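Local coordinates for protein histidine kinase (Synechocystis sp., PDB 5DFY) that senses light through a covalently bound phycocyanobilin in this GAF domain and, in its full length, probably signals as a phosphorelay histidine kinase, at residues C68-Y74 / L165-N171. Residues are numbered along the deposited sequence; the frame is centred on the assembly and turned at random.
Sequences CDRVLVY and LLGAYQN. With CYC (phycocyanobilin), chain B.
With CG beside its backbone N (chi1 -52°), Tyr169 lays its ring along the sheet, where CE2 meets Leu72 CD1 at 3.6 Å, the two side chains crossing nearly at right angles. From there the phenol passes over Gly167, where any CB would collide with the hydroxyl, and Tyr169 OH donates to OB of phycocyanobilin at 2.6 Å. A phenylalanine in place of Tyr169 would probably keep the packing on Leu72 but leave that bilin carbonyl without this donor. The methyl carbon CMB on the same bilin ring sits over one face of the Tyr74 ring, toward its rim, 3.7 Å above the plane.

Backbone pairing is antiparallel and opens with a classic beta bulge: Tyr169 O accepts from both Asp69 N (2.8 Å) and Arg70 N (3.2 Å). Beyond it, Asn171 N gives Asp69 OD2 a nearly straight bond (2.7 Å, 174°) on the anti lone pair. Arg70 NE donates to a water that also lies at Asn171 OD1, while its NH2 forms a salt bridge with Glu87.

The pairing joins two inner strands of the GAF sheet, 70-76 and 161-170, with 82-89 beside the first and 150-158 beside the second; Tyr169 lies on Phe151 and Thr153 of strand 150-158, and on the other face Val71, Val73 and Ala168 pack against helix 50-66.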
loop_
_atom_site.group_PDB
_atom_site.type_symbol
_atom_site.label_atom_id
_atom_site.label_comp_id
_atom_site.label_asym_id
_atom_site.label_seq_id
_atom_site.Cartn_x
_atom_site.Cartn_y
_atom_site.Cartn_z
ATOM N N CYS A 68 5.369 25.719 8.401
ATOM C CA CYS A 68 4.021 26.006 8.863
ATOM C C CYS A 68 4.040 26.006 10.397
ATOM O O CYS A 68 5.075 25.758 11.012
ATOM C CB CYS A 68 3.012 25.003 8.306
ATOM S SG CYS A 68 3.325 23.274 8.705
ATOM N N ASP A 69 2.903 26.313 11.001
ATOM C CA ASP A 69 2.827 26.492 12.449
ATOM C C ASP A 69 2.441 25.230 13.208
ATOM O O ASP A 69 2.894 25.005 14.333
ATOM C CB ASP A 69 1.841 27.604 12.763
ATOM C CG ASP A 69 2.309 28.940 12.238
ATOM O OD1 ASP A 69 3.508 29.255 12.427
ATOM O OD2 ASP A 69 1.495 29.651 11.634
ATOM N N ARG A 70 1.611 24.389 12.583
ATOM C CA ARG A 70 1.131 23.157 13.217
ATOM C C ARG A 70 0.995 22.083 12.154
ATOM O O ARG A 70 0.678 22.401 11.027
ATOM C CB ARG A 70 -0.211 23.350 13.903
ATOM C CG ARG A 70 -0.518 22.292 14.948
ATOM C CD ARG A 70 -1.975 22.236 15.391
ATOM N NE ARG A 70 -2.617 23.524 15.693
ATOM C CZ ARG A 70 -2.558 24.168 16.855
ATOM N NH1 ARG A 70 -3.200 25.314 16.962
ATOM N NH2 ARG A 70 -1.875 23.699 17.889
ATOM N N VAL A 71 1.251 20.833 12.533
ATOM C CA VAL A 71 0.976 19.668 11.682
ATOM C C VAL A 71 0.192 18.674 12.519
ATOM O O VAL A 71 0.516 18.449 13.691
ATOM C CB VAL A 71 2.251 19.036 11.158
ATOM C CG1 VAL A 71 1.950 17.762 10.367
ATOM C CG2 VAL A 71 3.039 20.026 10.329
ATOM N N LEU A 72 -0.840 18.074 11.923
ATOM C CA LEU A 72 -1.670 17.103 12.620
ATOM C C LEU A 72 -1.820 15.829 11.800
ATOM O O LEU A 72 -1.937 15.865 10.559
ATOM C CB LEU A 72 -3.056 17.640 12.931
ATOM C CG LEU A 72 -3.135 18.867 13.853
ATOM C CD1 LEU A 72 -4.516 19.493 13.823
ATOM C CD2 LEU A 72 -2.739 18.451 15.261
ATOM N N VAL A 73 -1.821 14.717 12.524
ATOM C CA VAL A 73 -2.172 13.407 11.972
ATOM C C VAL A 73 -3.521 12.999 12.545
ATOM O O VAL A 73 -3.688 12.947 13.764
ATOM C CB VAL A 73 -1.109 12.354 12.311
ATOM C CG1 VAL A 73 -1.512 10.981 11.716
ATOM C CG2 VAL A 73 0.263 12.762 11.780
ATOM N N TYR A 74 -4.468 12.696 11.662
ATOM C CA TYR A 74 -5.864 12.413 12.015
ATOM C C TYR A 74 -6.205 11.061 11.439
ATOM O O TYR A 74 -6.067 10.866 10.242
ATOM C CB TYR A 74 -6.774 13.486 11.442
ATOM C CG TYR A 74 -8.264 13.398 11.672
ATOM C CD1 TYR A 74 -8.840 13.920 12.825
ATOM C CD2 TYR A 74 -9.108 12.868 10.702
ATOM C CE1 TYR A 74 -10.202 13.888 13.012
ATOM C CE2 TYR A 74 -10.487 12.823 10.893
ATOM C CZ TYR A 74 -11.019 13.352 12.039
ATOM O OH TYR A 74 -12.380 13.324 12.254
ATOM N N LEU A 165 -5.799 11.494 7.580
ATOM C CA LEU A 165 -5.440 12.757 6.964
ATOM C C LEU A 165 -4.162 13.283 7.600
ATOM O O LEU A 165 -3.915 13.061 8.779
ATOM C CB LEU A 165 -6.539 13.807 7.126
ATOM C CG LEU A 165 -7.947 13.418 6.694
ATOM C CD1 LEU A 165 -8.936 14.537 7.011
ATOM C CD2 LEU A 165 -7.977 13.125 5.230
ATOM N N LEU A 166 -3.394 13.998 6.802
ATOM C CA LEU A 166 -2.199 14.725 7.236
ATOM C C LEU A 166 -2.421 16.197 6.919
ATOM O O LEU A 166 -2.619 16.558 5.767
ATOM C CB LEU A 166 -0.957 14.183 6.519
ATOM C CG LEU A 166 0.373 14.867 6.850
ATOM C CD1 LEU A 166 0.729 14.745 8.311
ATOM C CD2 LEU A 166 1.468 14.249 6.009
ATOM N N GLY A 167 -2.463 17.037 7.957
ATOM C CA GLY A 167 -2.727 18.454 7.782
ATOM C C GLY A 167 -1.562 19.341 8.166
ATOM O O GLY A 167 -0.885 19.084 9.146
ATOM N N ALA A 168 -1.352 20.375 7.370
ATOM C CA ALA A 168 -0.391 21.436 7.640
ATOM C C ALA A 168 -1.170 22.754 7.785
ATOM O O ALA A 168 -2.046 23.060 6.973
ATOM C CB ALA A 168 0.625 21.525 6.540
ATOM N N TYR A 169 -0.839 23.528 8.822
ATOM C CA TYR A 169 -1.649 24.682 9.229
ATOM C C TYR A 169 -0.804 25.905 9.462
ATOM O O TYR A 169 0.284 25.818 10.022
ATOM C CB TYR A 169 -2.429 24.364 10.506
ATOM C CG TYR A 169 -3.216 23.084 10.374
ATOM C CD1 TYR A 169 -4.458 23.081 9.768
ATOM C CD2 TYR A 169 -2.688 21.879 10.796
ATOM C CE1 TYR A 169 -5.178 21.897 9.613
ATOM C CE2 TYR A 169 -3.392 20.703 10.656
ATOM C CZ TYR A 169 -4.637 20.722 10.066
ATOM O OH TYR A 169 -5.313 19.531 9.919
ATOM N N GLN A 170 -1.321 27.044 9.006
ATOM C CA GLN A 170 -0.774 28.348 9.360
ATOM C C GLN A 170 -1.747 28.972 10.330
ATOM O O GLN A 170 -2.941 28.989 10.079
ATOM C CB GLN A 170 -0.575 29.232 8.121
ATOM C CG GLN A 170 0.645 30.133 8.188
ATOM C CD GLN A 170 1.951 29.374 8.021
ATOM O OE1 GLN A 170 1.957 28.210 7.632
ATOM N NE2 GLN A 170 3.060 30.027 8.307
ATOM N N ASN A 171 -1.220 29.506 11.426
ATOM C CA ASN A 171 -2.041 29.933 12.554
ATOM C C ASN A 171 -2.296 31.424 12.662
ATOM O O ASN A 171 -3.325 31.825 13.200
ATOM C CB ASN A 171 -1.398 29.500 13.855
ATOM C CG ASN A 171 -1.558 28.036 14.132
ATOM O OD1 ASN A 171 -1.645 27.221 13.211
ATOM N ND2 ASN A 171 -1.620 27.688 15.402
HETATM C CHA CYC B . -15.586 20.051 5.092
HETATM N NA CYC B . -14.124 19.366 7.052
HETATM C C1A CYC B . -14.443 19.611 5.639
HETATM C C2A CYC B . -13.199 19.287 4.862
HETATM C C3A CYC B . -12.166 18.865 5.780
HETATM C C4A CYC B . -12.739 18.927 7.135
HETATM C CMA CYC B . -10.779 18.439 5.375
HETATM C CAA CYC B . -13.114 19.331 3.347
HETATM C CBA CYC B . -13.739 17.975 2.952
HETATM C CGA CYC B . -13.907 17.709 1.457
HETATM O O1A CYC B . -13.807 18.662 0.652
HETATM O O2A CYC B . -14.176 16.539 1.013
HETATM C CHB CYC B . -12.153 18.545 8.450
HETATM N NB CYC B . -9.841 19.456 8.100
HETATM C C1B CYC B . -10.862 18.578 8.737
HETATM C C2B CYC B . -10.200 17.772 9.768
HETATM C C3B CYC B . -8.841 18.112 9.801
HETATM C C4B CYC B . -8.569 19.171 8.804
HETATM C CMB CYC B . -10.925 16.756 10.624
HETATM C CAB CYC B . -7.779 17.519 10.718
HETATM C CBB CYC B . -6.783 16.705 9.906
HETATM O OB CYC B . -7.531 19.728 8.535
HETATM N NC CYC B . -17.258 20.493 10.304
HETATM C C1C CYC B . -17.206 20.716 11.520
HETATM C C2C CYC B . -18.793 21.011 12.110
HETATM C C3C CYC B . -19.585 20.460 11.230
HETATM C C4C CYC B . -18.740 20.565 9.855
HETATM C CMC CYC B . -18.929 20.515 13.596
HETATM C CAC CYC B . -21.069 21.101 11.031
HETATM C CBC CYC B . -21.919 20.721 12.222
HETATM O OC CYC B . -16.213 20.731 12.220
HETATM C CHD CYC B . -19.255 20.576 8.617
HETATM N ND CYC B . -17.128 20.158 7.221
HETATM C C1D CYC B . -18.426 20.564 7.372
HETATM C C2D CYC B . -18.912 20.992 6.170
HETATM C C3D CYC B . -17.923 20.843 5.253
HETATM C C4D CYC B . -16.814 20.321 5.912
HETATM C CMD CYC B . -20.330 21.507 5.967
HETATM C CAD CYC B . -18.006 21.181 3.786
HETATM C CBD CYC B . -17.371 22.527 3.508
HETATM C CGD CYC B . -18.183 23.626 4.170
HETATM O O1D CYC B . -17.737 24.252 5.170
HETATM O O2D CYC B . -19.328 23.929 3.734
HETATM O O HOH W 1 -3.513 25.289 13.743
#